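NDP-N-acetyl-D-galactosaminuronic acid dehydrogenase (Methanosarcina mazei Go1, PDB 3G79) probably oxidises UDP-N-acetyl-D-mannosamine to the corresponding uronate, using two NAD+, as a member of the UDP-glucose/GDP-mannose dehydrogenase family. Local coordinates at residues T93-F96 with S97-S100; P151-T154 with E155-K159; K159-L162 with E163-G167; L168-G171 with E172-L176. All coordinates share one frame; numbering follows the deposited sequence.

Interaction 1: T93-F96 with S97-S100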
ATOM      1  N   THR A  93      20.843  40.124   5.588  1.00 33.57           N
ATOM      2  CA  THR A  93      20.903  41.391   4.856  1.00 32.78           C
ATOM      3  C   THR A  93      19.673  41.589   3.968  1.00 31.98           C
ATOM      4  O   THR A  93      19.128  40.609   3.441  1.00 31.76           O
ATOM      5  CB  THR A  93      22.204  41.530   4.037  1.00 33.15           C
ATOM      6  OG1 THR A  93      22.327  42.864   3.500  1.00 42.90           O
ATOM      7  CG2 THR A  93      22.269  40.486   2.898  1.00 43.42           C
ATOM      8  N   PRO A  94      19.193  42.861   3.868  1.00 31.91           N
ATOM      9  CA  PRO A  94      18.084  43.361   3.002  1.00 31.26           C
ATOM     10  C   PRO A  94      18.548  43.592   1.557  1.00 30.96           C
ATOM     11  O   PRO A  94      17.760  43.935   0.662  1.00 30.80           O
ATOM     12  CB  PRO A  94      17.738  44.703   3.660  1.00 30.85           C
ATOM     13  CG  PRO A  94      19.103  45.180   4.228  1.00 27.56           C
ATOM     14  CD  PRO A  94      19.643  43.911   4.823  1.00 31.19           C
ATOM     15  N   ASP A  95      19.838  43.381   1.354  1.00 30.82           N
ATOM     16  CA  ASP A  95      20.500  43.723   0.121  1.00 31.40           C
ATOM     17  C   ASP A  95      20.675  42.517  -0.835  1.00 31.21           C
ATOM     18  O   ASP A  95      21.721  41.867  -0.885  1.00 31.08           O
ATOM     19  CB  ASP A  95      21.843  44.408   0.449  1.00 31.48           C
ATOM     20  CG  ASP A  95      22.567  44.859  -0.776  1.00 38.92           C
ATOM     21  OD1 ASP A  95      21.896  44.913  -1.842  1.00 31.35           O
ATOM     22  OD2 ASP A  95      23.777  45.161  -0.663  1.00 30.57           O
ATOM     23  N   PHE A  96      19.643  42.296  -1.641  1.00 31.16           N
ATOM     24  CA  PHE A  96      19.552  41.192  -2.585  1.00 29.86           C
ATOM     25  C   PHE A  96      20.609  41.161  -3.685  1.00 29.20           C
ATOM     26  O   PHE A  96      20.902  40.080  -4.267  1.00 26.71           O
ATOM     27  CB  PHE A  96      18.194  41.223  -3.201  1.00 29.03           C
ATOM     28  CG  PHE A  96      17.134  40.732  -2.303  1.00 35.96           C
ATOM     29  CD1 PHE A  96      16.702  39.412  -2.382  1.00 29.43           C
ATOM     30  CD2 PHE A  96      16.532  41.582  -1.381  1.00 29.47           C
ATOM     31  CE1 PHE A  96      15.684  38.952  -1.566  1.00 36.18           C
ATOM     32  CE2 PHE A  96      15.518  41.115  -0.554  1.00 35.87           C
ATOM     33  CZ  PHE A  96      15.101  39.806  -0.640  1.00 29.16           C
ATOM     34  N   SER A  97      21.177  42.340  -3.948  1.00 30.05           N
ATOM     35  CA  SER A  97      22.237  42.520  -4.943  1.00 31.21           C
ATOM     36  C   SER A  97      23.409  41.617  -4.640  1.00 32.44           C
ATOM     37  O   SER A  97      24.086  41.146  -5.547  1.00 33.78           O
ATOM     38  CB  SER A  97      22.688  43.995  -5.038  1.00 31.29           C
ATOM     39  OG  SER A  97      23.660  44.308  -4.054  1.00 26.10           O
ATOM     40  N   ARG A  98      23.640  41.372  -3.362  1.00 33.06           N
ATOM     41  CA  ARG A  98      24.697  40.449  -2.926  1.00 34.38           C
ATOM     42  C   ARG A  98      24.485  38.958  -3.264  1.00 33.41           C
ATOM     43  O   ARG A  98      25.351  38.118  -2.974  1.00 33.39           O
ATOM     44  CB  ARG A  98      24.863  40.528  -1.418  1.00 36.29           C
ATOM     45  CG  ARG A  98      25.251  41.839  -0.874  1.00 47.74           C
ATOM     46  CD  ARG A  98      26.057  41.497   0.347  1.00 40.13           C
ATOM     47  NE  ARG A  98      25.855  42.426   1.433  1.00 48.58           N
ATOM     48  CZ  ARG A  98      26.272  42.213   2.676  1.00 42.68           C
ATOM     49  NH1 ARG A  98      26.930  41.079   2.992  1.00 47.69           N
ATOM     50  NH2 ARG A  98      26.033  43.169   3.589  1.00 49.01           N
ATOM     51  N   ILE A  99      23.323  38.610  -3.796  1.00 32.85           N
ATOM     52  CA  ILE A  99      23.144  37.284  -4.396  1.00 33.07           C
ATOM     53  C   ILE A  99      24.283  37.125  -5.410  1.00 33.68           C
ATOM     54  O   ILE A  99      24.923  36.058  -5.524  1.00 34.03           O
ATOM     55  CB  ILE A  99      21.748  37.154  -5.084  1.00 32.72           C
ATOM     56  CG1 ILE A  99      20.636  37.016  -4.026  1.00 20.89           C
ATOM     57  CG2 ILE A  99      21.714  36.003  -6.094  1.00 19.86           C
ATOM     58  CD1 ILE A  99      19.287  37.485  -4.550  1.00 32.19           C
ATOM     59  N   SER A 100      24.587  38.220  -6.094  1.00 33.46           N
ATOM     60  CA  SER A 100      25.696  38.208  -7.022  1.00 33.13           C
ATOM     61  C   SER A 100      26.990  37.593  -6.513  1.00 32.68           C
ATOM     62  O   SER A 100      27.736  37.037  -7.321  1.00 34.39           O
ATOM     63  CB  SER A 100      25.922  39.566  -7.654  1.00 32.89           C
ATOM     64  OG  SER A 100      25.062  39.684  -8.773  1.00 43.23           O
TER
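Asp95 and Phe96 are tied to the residues that follow by two backbone bonds: Arg98 N gives its hydrogen to Asp95 O at 3.2 Å, and Ile99 N to Phe96 O at 2.9 Å. In both, the donor stands well above the carbonyl plane, as is usual for the tight i to i+3 bonds of a 3-10 turn.

The polar side chains add a second layer. With CG anti to its backbone N (chi1 -177°), Asp95 brings OD1 to the hydroxyl of Ser97, OG to OD1 2.9 Å; the donor comes in on the syn side but 31° out of the carboxylate plane. The same oxygen draws a weak bond from Ser97 N, a loose Asx turn, and, one step upstream, Thr93 OG1 accepts a weak bond from Asp95 N.

Charge contributes less. The Arg98 guanidinium stands 81° from the Asp95 carboxylate, and OD2 lies 4.0 Å from NE, beyond a salt bridge. Thr93 CB sits over one guanidinium face, near its rim.

Among apolar groups, Phe96 and Ile99 run side by side, Ile99 CD1 meeting the ring edge at Phe96 CD1, 3.9 Å away. Both lean on Tyr136 of helix 124-136. This is a 3-10 turn opened by an aspartate behind strand 90-93 of the Rossmann-type domain, with Phe96 near the glycine-rich turn that probably binds NAD.

Interaction 2: P151-T154 with E155-K159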
ATOM      1  N   PRO A 151       4.368  19.578  -9.442  1.00 29.05           N
ATOM      2  CA  PRO A 151       5.118  19.109 -10.578  1.00 29.63           C
ATOM      3  C   PRO A 151       5.111  20.102 -11.729  1.00 30.12           C
ATOM      4  O   PRO A 151       4.038  20.533 -12.138  1.00 30.97           O
ATOM      5  CB  PRO A 151       4.378  17.823 -10.966  1.00 29.39           C
ATOM      6  CG  PRO A 151       3.964  17.275  -9.624  1.00 33.81           C
ATOM      7  CD  PRO A 151       3.579  18.497  -8.820  1.00 28.25           C
ATOM      8  N   GLY A 152       6.298  20.414 -12.255  1.00 29.54           N
ATOM      9  CA  GLY A 152       6.437  21.177 -13.489  1.00 29.76           C
ATOM     10  C   GLY A 152       6.886  22.606 -13.222  1.00 31.21           C
ATOM     11  O   GLY A 152       7.212  23.338 -14.136  1.00 30.64           O
ATOM     12  N   THR A 153       6.908  22.994 -11.954  1.00 33.20           N
ATOM     13  CA  THR A 153       7.341  24.328 -11.554  1.00 35.12           C
ATOM     14  C   THR A 153       8.839  24.623 -11.874  1.00 36.76           C
ATOM     15  O   THR A 153       9.160  25.633 -12.534  1.00 38.03           O
ATOM     16  CB  THR A 153       7.007  24.542 -10.064  1.00 35.72           C
ATOM     17  OG1 THR A 153       5.608  24.259  -9.844  1.00 26.10           O
ATOM     18  CG2 THR A 153       7.379  25.967  -9.609  1.00 26.35           C
ATOM     19  N   THR A 154       9.749  23.745 -11.444  1.00 35.85           N
ATOM     20  CA  THR A 154      11.162  23.938 -11.742  1.00 35.25           C
ATOM     21  C   THR A 154      11.454  24.172 -13.229  1.00 36.00           C
ATOM     22  O   THR A 154      12.022  25.220 -13.587  1.00 36.44           O
ATOM     23  CB  THR A 154      12.035  22.812 -11.192  1.00 34.33           C
ATOM     24  OG1 THR A 154      11.703  22.644  -9.832  1.00 26.02           O
ATOM     25  CG2 THR A 154      13.531  23.169 -11.257  1.00 25.03           C
ATOM     26  N   GLU A 155      11.083  23.201 -14.069  1.00 35.55           N
ATOM     27  CA  GLU A 155      11.361  23.264 -15.514  1.00 35.63           C
ATOM     28  C   GLU A 155      10.421  24.252 -16.203  1.00 36.36           C
ATOM     29  O   GLU A 155      10.651  24.642 -17.338  1.00 37.91           O
ATOM     30  CB  GLU A 155      11.185  21.895 -16.179  1.00 35.12           C
ATOM     31  CG  GLU A 155      12.029  20.768 -15.608  1.00 42.57           C
ATOM     32  CD  GLU A 155      13.358  20.623 -16.292  1.00 35.13           C
ATOM     33  OE1 GLU A 155      13.667  21.469 -17.170  1.00 43.70           O
ATOM     34  OE2 GLU A 155      14.112  19.677 -15.958  1.00 42.64           O
ATOM     35  N   GLY A 156       9.352  24.637 -15.525  1.00 35.35           N
ATOM     36  CA  GLY A 156       8.398  25.572 -16.077  1.00 35.33           C
ATOM     37  C   GLY A 156       8.668  26.975 -15.588  1.00 36.03           C
ATOM     38  O   GLY A 156       9.603  27.606 -16.035  1.00 35.77           O
ATOM     39  N   MET A 157       7.874  27.466 -14.646  1.00 37.49           N
ATOM     40  CA  MET A 157       7.945  28.892 -14.362  1.00 39.43           C
ATOM     41  C   MET A 157       9.185  29.323 -13.619  1.00 38.46           C
ATOM     42  O   MET A 157       9.634  30.452 -13.785  1.00 38.48           O
ATOM     43  CB  MET A 157       6.662  29.481 -13.726  1.00 42.05           C
ATOM     44  CG  MET A 157       6.081  28.803 -12.504  1.00 33.75           C
ATOM     45  SD  MET A 157       5.345  30.044 -11.369  1.00 46.01           S
ATOM     46  CE  MET A 157       6.727  30.028 -10.200  1.00 32.59           C
ATOM     47  N   ALA A 158       9.752  28.422 -12.829  1.00 37.60           N
ATOM     48  CA  ALA A 158      10.932  28.764 -12.074  1.00 36.15           C
ATOM     49  C   ALA A 158      12.005  29.149 -13.067  1.00 34.75           C
ATOM     50  O   ALA A 158      12.464  30.277 -13.017  1.00 35.37           O
ATOM     51  CB  ALA A 158      11.362  27.635 -11.172  1.00 35.80           C
ATOM     52  N   LYS A 159      12.331  28.285 -14.024  1.00 33.47           N
ATOM     53  CA  LYS A 159      13.352  28.662 -15.025  1.00 34.07           C
ATOM     54  C   LYS A 159      12.989  29.862 -15.958  1.00 33.78           C
ATOM     55  O   LYS A 159      13.863  30.634 -16.328  1.00 33.82           O
ATOM     56  CB  LYS A 159      13.839  27.449 -15.820  1.00 35.01           C
ATOM     57  CG  LYS A 159      13.345  27.374 -17.237  1.00 51.02           C
ATOM     58  CD  LYS A 159      13.258  25.947 -17.734  1.00 38.73           C
ATOM     59  CE  LYS A 159      14.597  25.416 -18.193  1.00 50.85           C
ATOM     60  NZ  LYS A 159      14.763  24.060 -17.604  1.00 40.78           N
TER
HETATM   61  O   HOH W   1       5.723  25.872 -14.417  1.00 31.91           O
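The first turn of helix 154-166 starts with the carbonyls of Gly152, Thr153 and Thr154, and it is wound wider than an alpha turn. Ala158 N bonds to Thr153 O at 2.9 Å with an N-H...O angle of 163°, and Lys159 N to Thr154 O at 3.1 Å: each spans five residues, the pi-type spacing. Met157 N approaches Thr153 O at too poor an angle to bond. A water serves it instead, accepting from Met157 N at 2.7 Å and donating to Gly152 O at 3.0 Å, so the bulge is bridged by solvent. Gly156 N makes a strained, weak bond to Gly152 O at 2.9 Å and another weak one to Thr153 O. A side chain at Gly156 would run into Gly152 O, so this backbone path probably depends on the lack of one.

Side chains follow the turn. With OG1 beside the backbone N (chi1 -53°), Thr153 turns CG2 anti to that N, alongside Met157 with CE 4.2 Å from it, while its OG1 turns back to Thr150 O. On the helix flank, Lys159 NZ closes a salt bridge on Glu155 OE1 at 2.8 Å. Glu232 of helix 228-258 takes the amides of Gly152 on OE1 and Thr154 on OE2, tying the start of the helix to helix 228-258, and Thr154 and Ala158 both pack on Leu145 of strand 142-145. What results is a pi-widened N-terminal turn leading into the helix of a Rossmann-type beta-alpha-beta crossover.

Interaction 3: K159-L162 with E163-G167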
ATOM      1  N   LYS A 159      12.331  28.285 -14.024  1.00 33.47           N
ATOM      2  CA  LYS A 159      13.352  28.662 -15.025  1.00 34.07           C
ATOM      3  C   LYS A 159      12.989  29.862 -15.958  1.00 33.78           C
ATOM      4  O   LYS A 159      13.863  30.634 -16.328  1.00 33.82           O
ATOM      5  CB  LYS A 159      13.839  27.449 -15.820  1.00 35.01           C
ATOM      6  CG  LYS A 159      13.345  27.374 -17.237  1.00 51.02           C
ATOM      7  CD  LYS A 159      13.258  25.947 -17.734  1.00 38.73           C
ATOM      8  CE  LYS A 159      14.597  25.416 -18.193  1.00 50.85           C
ATOM      9  NZ  LYS A 159      14.763  24.060 -17.604  1.00 40.78           N
ATOM     10  N   GLN A 160      11.723  30.001 -16.354  1.00 33.64           N
ATOM     11  CA  GLN A 160      11.287  31.143 -17.143  1.00 34.53           C
ATOM     12  C   GLN A 160      11.645  32.464 -16.422  1.00 33.85           C
ATOM     13  O   GLN A 160      12.399  33.264 -16.931  1.00 33.54           O
ATOM     14  CB  GLN A 160       9.788  31.039 -17.461  1.00 36.63           C
ATOM     15  CG  GLN A 160       9.446  30.552 -18.888  1.00 70.28           C
ATOM     16  CD  GLN A 160       9.160  29.034 -19.018  1.00 40.02           C
ATOM     17  OE1 GLN A 160       8.115  28.637 -19.555  1.00 70.53           O
ATOM     18  NE2 GLN A 160      10.090  28.192 -18.550  1.00 70.42           N
ATOM     19  N   ILE A 161      11.136  32.667 -15.217  1.00 33.63           N
ATOM     20  CA  ILE A 161      11.568  33.783 -14.386  1.00 34.06           C
ATOM     21  C   ILE A 161      13.095  33.912 -14.275  1.00 35.09           C
ATOM     22  O   ILE A 161      13.663  34.996 -14.463  1.00 36.45           O
ATOM     23  CB  ILE A 161      10.973  33.698 -12.951  1.00 34.10           C
ATOM     24  CG1 ILE A 161       9.452  33.707 -13.001  1.00 29.27           C
ATOM     25  CG2 ILE A 161      11.390  34.902 -12.146  1.00 29.05           C
ATOM     26  CD1 ILE A 161       8.777  33.473 -11.649  1.00 34.82           C
ATOM     27  N   LEU A 162      13.773  32.826 -13.925  1.00 34.27           N
ATOM     28  CA  LEU A 162      15.218  32.896 -13.794  1.00 32.51           C
ATOM     29  C   LEU A 162      15.799  33.368 -15.108  1.00 32.39           C
ATOM     30  O   LEU A 162      16.717  34.194 -15.118  1.00 32.60           O
ATOM     31  CB  LEU A 162      15.829  31.544 -13.395  1.00 30.80           C
ATOM     32  CG  LEU A 162      16.085  31.217 -11.910  1.00 42.16           C
ATOM     33  CD1 LEU A 162      16.170  32.468 -11.014  1.00 29.97           C
ATOM     34  CD2 LEU A 162      15.066  30.241 -11.370  1.00 29.73           C
ATOM     35  N   GLU A 163      15.255  32.858 -16.210  1.00 32.11           N
ATOM     36  CA  GLU A 163      15.824  33.140 -17.518  1.00 32.74           C
ATOM     37  C   GLU A 163      15.475  34.526 -18.035  1.00 33.81           C
ATOM     38  O   GLU A 163      16.336  35.167 -18.622  1.00 34.35           O
ATOM     39  CB  GLU A 163      15.504  32.045 -18.539  1.00 32.28           C
ATOM     40  CG  GLU A 163      16.181  30.715 -18.179  1.00 30.79           C
ATOM     41  CD  GLU A 163      16.011  29.624 -19.218  1.00 31.63           C
ATOM     42  OE1 GLU A 163      15.039  29.647 -20.003  1.00 31.73           O
ATOM     43  OE2 GLU A 163      16.841  28.703 -19.233  1.00 31.02           O
ATOM     44  N   GLU A 164      14.238  34.987 -17.810  1.00 34.49           N
ATOM     45  CA  GLU A 164      13.793  36.310 -18.254  1.00 34.89           C
ATOM     46  C   GLU A 164      14.564  37.380 -17.501  1.00 34.78           C
ATOM     47  O   GLU A 164      14.941  38.386 -18.079  1.00 35.21           O
ATOM     48  CB  GLU A 164      12.297  36.558 -17.999  1.00 36.25           C
ATOM     49  CG  GLU A 164      11.287  35.665 -18.735  1.00 50.97           C
ATOM     50  CD  GLU A 164       9.836  35.743 -18.154  1.00 38.82           C
ATOM     51  OE1 GLU A 164       9.656  36.101 -16.947  1.00 50.95           O
ATOM     52  OE2 GLU A 164       8.880  35.411 -18.909  1.00 50.56           O
ATOM     53  N   GLU A 165      14.790  37.181 -16.206  1.00 34.32           N
ATOM     54  CA  GLU A 165      15.380  38.249 -15.410  1.00 34.08           C
ATOM     55  C   GLU A 165      16.885  38.374 -15.648  1.00 34.45           C
ATOM     56  O   GLU A 165      17.422  39.488 -15.791  1.00 34.63           O
ATOM     57  CB  GLU A 165      15.054  38.069 -13.924  1.00 34.09           C
ATOM     58  CG  GLU A 165      13.570  38.208 -13.579  1.00 49.25           C
ATOM     59  CD  GLU A 165      13.092  39.658 -13.491  1.00 34.48           C
ATOM     60  OE1 GLU A 165      13.888  40.551 -13.115  1.00 49.81           O
ATOM     61  OE2 GLU A 165      11.909  39.903 -13.774  1.00 49.60           O
ATOM     62  N   SER A 166      17.560  37.230 -15.686  1.00 33.82           N
ATOM     63  CA  SER A 166      18.995  37.229 -15.797  1.00 34.15           C
ATOM     64  C   SER A 166      19.383  37.415 -17.253  1.00 35.16           C
ATOM     65  O   SER A 166      20.383  38.060 -17.568  1.00 35.93           O
ATOM     66  CB  SER A 166      19.571  35.911 -15.276  1.00 34.07           C
ATOM     67  OG  SER A 166      19.050  34.815 -16.017  1.00 28.00           O
ATOM     68  N   GLY A 167      18.581  36.846 -18.142  1.00 35.11           N
ATOM     69  CA  GLY A 167      18.955  36.709 -19.533  1.00 34.41           C
ATOM     70  C   GLY A 167      20.017  35.648 -19.765  1.00 34.18           C
ATOM     71  O   GLY A 167      20.805  35.811 -20.687  1.00 35.91           O
TER
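Ser166 grips Leu162 O twice, OG at 2.6 Å and backbone N at 3.2 Å, the two donors arriving from opposite faces of the carbonyl plane. The hydroxyl reaches back because OG sits between its backbone N and carbonyl carbon (chi1 59°). One turn earlier, Glu163 N bonds to Lys159 O at 2.6 Å, and the Glu163 chain then runs on past that oxygen, CG 3.0 Å from Lys159 O. It lies alongside the Lys159 side chain, pointing the same way, with OE1 4.0 Å from Lys159 CG. The charged ends stay apart: Lys159 NZ pairs with Glu155 OE1, and Glu163 OE2 accepts from Ala170 N in the loop that follows. An alanine in place of Glu163 would probably leave that loop amide without its acceptor and take away the chain that lies alongside the Lys159 methylenes.

Further out, Glu164 N meets Gln160 O at 2.7 Å, almost in line with the carbonyl bond, and Ile161 CG2 rests near Glu165 CG. The helix then stops: Gly167 takes a positive phi while its N still bonds to Glu163 O at 2.8 Å, and Ser166 OG receives the amide of Leu168. In the beta-alpha-beta unit from strand 142-145 to strand 175-178, Ile161 and Leu162 face helix 124-136, and Leu162 also touches Phe174 ahead of the second strand.

Interaction 4: L168-G171 with E172-L176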
ATOM      1  N   LEU A 168      20.055  34.582 -18.950  1.00 31.90           N
ATOM      2  CA  LEU A 168      21.021  33.482 -19.117  1.00 30.05           C
ATOM      3  C   LEU A 168      20.235  32.182 -19.203  1.00 29.62           C
ATOM      4  O   LEU A 168      19.043  32.183 -18.976  1.00 28.95           O
ATOM      5  CB  LEU A 168      21.987  33.369 -17.930  1.00 28.98           C
ATOM      6  CG  LEU A 168      22.736  34.545 -17.273  1.00 42.60           C
ATOM      7  CD1 LEU A 168      22.982  34.217 -15.832  1.00 28.43           C
ATOM      8  CD2 LEU A 168      24.062  34.903 -17.928  1.00 28.35           C
ATOM      9  N   LYS A 169      20.902  31.067 -19.473  1.00 29.54           N
ATOM     10  CA  LYS A 169      20.183  29.822 -19.718  1.00 30.07           C
ATOM     11  C   LYS A 169      20.430  28.792 -18.637  1.00 29.87           C
ATOM     12  O   LYS A 169      21.569  28.539 -18.258  1.00 30.36           O
ATOM     13  CB  LYS A 169      20.551  29.223 -21.080  1.00 30.37           C
ATOM     14  CG  LYS A 169      20.177  30.093 -22.258  1.00 44.79           C
ATOM     15  CD  LYS A 169      18.745  29.869 -22.631  1.00 31.84           C
ATOM     16  CE  LYS A 169      18.285  30.843 -23.716  1.00 45.31           C
ATOM     17  NZ  LYS A 169      16.815  30.656 -24.009  1.00 31.52           N
ATOM     18  N   ALA A 170      19.352  28.186 -18.162  1.00 28.82           N
ATOM     19  CA  ALA A 170      19.449  27.130 -17.189  1.00 28.83           C
ATOM     20  C   ALA A 170      20.053  25.873 -17.829  1.00 28.86           C
ATOM     21  O   ALA A 170      19.610  25.407 -18.855  1.00 27.59           O
ATOM     22  CB  ALA A 170      18.074  26.840 -16.611  1.00 28.76           C
ATOM     23  N   GLY A 171      21.089  25.329 -17.209  1.00 30.01           N
ATOM     24  CA  GLY A 171      21.613  24.039 -17.634  1.00 29.61           C
ATOM     25  C   GLY A 171      22.709  24.291 -18.618  1.00 30.92           C
ATOM     26  O   GLY A 171      23.278  23.362 -19.193  1.00 32.07           O
ATOM     27  N   GLU A 172      22.982  25.564 -18.857  1.00 31.20           N
ATOM     28  CA  GLU A 172      24.141  25.924 -19.635  1.00 31.76           C
ATOM     29  C   GLU A 172      24.892  26.939 -18.813  1.00 31.84           C
ATOM     30  O   GLU A 172      26.011  26.677 -18.411  1.00 32.45           O
ATOM     31  CB  GLU A 172      23.758  26.510 -20.991  1.00 32.58           C
ATOM     32  CG  GLU A 172      22.729  25.745 -21.774  1.00 52.90           C
ATOM     33  CD  GLU A 172      22.251  26.537 -22.966  1.00 34.01           C
ATOM     34  OE1 GLU A 172      23.076  27.311 -23.514  1.00 53.64           O
ATOM     35  OE2 GLU A 172      21.058  26.404 -23.360  1.00 53.55           O
ATOM     36  N   ASP A 173      24.268  28.086 -18.537  1.00 31.69           N
ATOM     37  CA  ASP A 173      24.933  29.164 -17.794  1.00 31.75           C
ATOM     38  C   ASP A 173      24.910  28.990 -16.287  1.00 30.42           C
ATOM     39  O   ASP A 173      25.839  29.373 -15.612  1.00 30.57           O
ATOM     40  CB  ASP A 173      24.347  30.529 -18.176  1.00 33.49           C
ATOM     41  CG  ASP A 173      24.553  30.857 -19.639  1.00 41.41           C
ATOM     42  OD1 ASP A 173      23.567  31.171 -20.345  1.00 34.89           O
ATOM     43  OD2 ASP A 173      25.712  30.788 -20.091  1.00 34.92           O
ATOM     44  N   PHE A 174      23.823  28.445 -15.751  1.00 29.65           N
ATOM     45  CA  PHE A 174      23.694  28.264 -14.320  1.00 28.25           C
ATOM     46  C   PHE A 174      23.005  26.931 -14.049  1.00 27.70           C
ATOM     47  O   PHE A 174      22.416  26.323 -14.972  1.00 28.22           O
ATOM     48  CB  PHE A 174      22.972  29.461 -13.685  1.00 28.20           C
ATOM     49  CG  PHE A 174      21.546  29.621 -14.139  1.00 34.49           C
ATOM     50  CD1 PHE A 174      20.513  28.948 -13.483  1.00 28.75           C
ATOM     51  CD2 PHE A 174      21.229  30.461 -15.208  1.00 29.17           C
ATOM     52  CE1 PHE A 174      19.185  29.087 -13.872  1.00 34.03           C
ATOM     53  CE2 PHE A 174      19.888  30.612 -15.622  1.00 34.72           C
ATOM     54  CZ  PHE A 174      18.860  29.912 -14.941  1.00 30.05           C
ATOM     55  N   ALA A 175      23.123  26.462 -12.805  1.00 26.18           N
ATOM     56  CA  ALA A 175      22.618  25.165 -12.378  1.00 24.98           C
ATOM     57  C   ALA A 175      21.310  25.351 -11.589  1.00 25.56           C
ATOM     58  O   ALA A 175      21.175  26.311 -10.810  1.00 26.52           O
ATOM     59  CB  ALA A 175      23.674  24.485 -11.521  1.00 24.25           C
ATOM     60  N   LEU A 176      20.358  24.430 -11.767  1.00 24.44           N
ATOM     61  CA  LEU A 176      19.039  24.564 -11.174  1.00 22.64           C
ATOM     62  C   LEU A 176      18.592  23.246 -10.581  1.00 22.23           C
ATOM     63  O   LEU A 176      18.583  22.233 -11.270  1.00 22.75           O
ATOM     64  CB  LEU A 176      18.029  24.942 -12.240  1.00 21.83           C
ATOM     65  CG  LEU A 176      16.857  25.893 -12.032  1.00 20.89           C
ATOM     66  CD1 LEU A 176      15.771  25.674 -13.099  1.00 22.44           C
ATOM     67  CD2 LEU A 176      16.259  26.016 -10.673  1.00 21.91           C
TER
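Phe174 holds CG between its backbone N and carbonyl carbon (chi1 64°), which swings the ring back over Ala170; Asp173 keeps CG beside its own N (chi1 -62°), aiming OD1 at Lys169. The ring meets Ala170 by its face: CA stands 3.8 Å from the ring centroid and 18° off the normal, a CH-pi contact, with Ala170 CB 3.6 Å from Phe174 CZ. Leu168 O comes to the ring edge, near its plane, while Leu168 CB lies 4.1 Å from CD2 of Phe174.

The polar part binds the turn on itself. Lys169 N donates to Asp173 OD1 at 2.8 Å through the anti lone pair of the carboxylate, and Asp173 N returns a bond to Lys169 O, also 2.8 Å. That carbonyl gathers weak bonds from Glu172 N and Phe174 N as well. Gly171, at a positive phi, gives its N to Phe174 O at 2.8 Å, completing a single beta bridge between Ala170 and Phe174. Asp173 OD2 has a salt bridge with Lys7.

A serine at Phe174 would probably remove the ring that Ala170 and Leu168 share and open a gap against Leu162. Taken together, one carboxylate pairs with an amide on one oxygen and a lysine on the other, and an aromatic face lies over Ala170, so polar bonds and packing together probably hold the loop just before strand 175-178.

In the fold
Interactions 2, 3 and 4 follow one continuous run of chain: the start of helix 154-166, its end, and the turn into strand 175-178. Interactions 2 and 3 share Lys159, their centres about 11 Å apart. Interactions 3 and 4 are closer, about 10 Å between centres, and meet where Leu162 CB packs on Phe174 CZ at 3.8 Å. Leu176 CD1 also lies 3.8 Å from Thr154 O, so interaction 4 folds back on interaction 2. Interaction 1 stands apart, its nearest atoms about 8 Å from interaction 3, and both touch helix 124-136. All four lie in the NAD-binding domain, with Phe96 of interaction 1 near, though not touching, the glycine-rich turn that probably binds the dinucleotide.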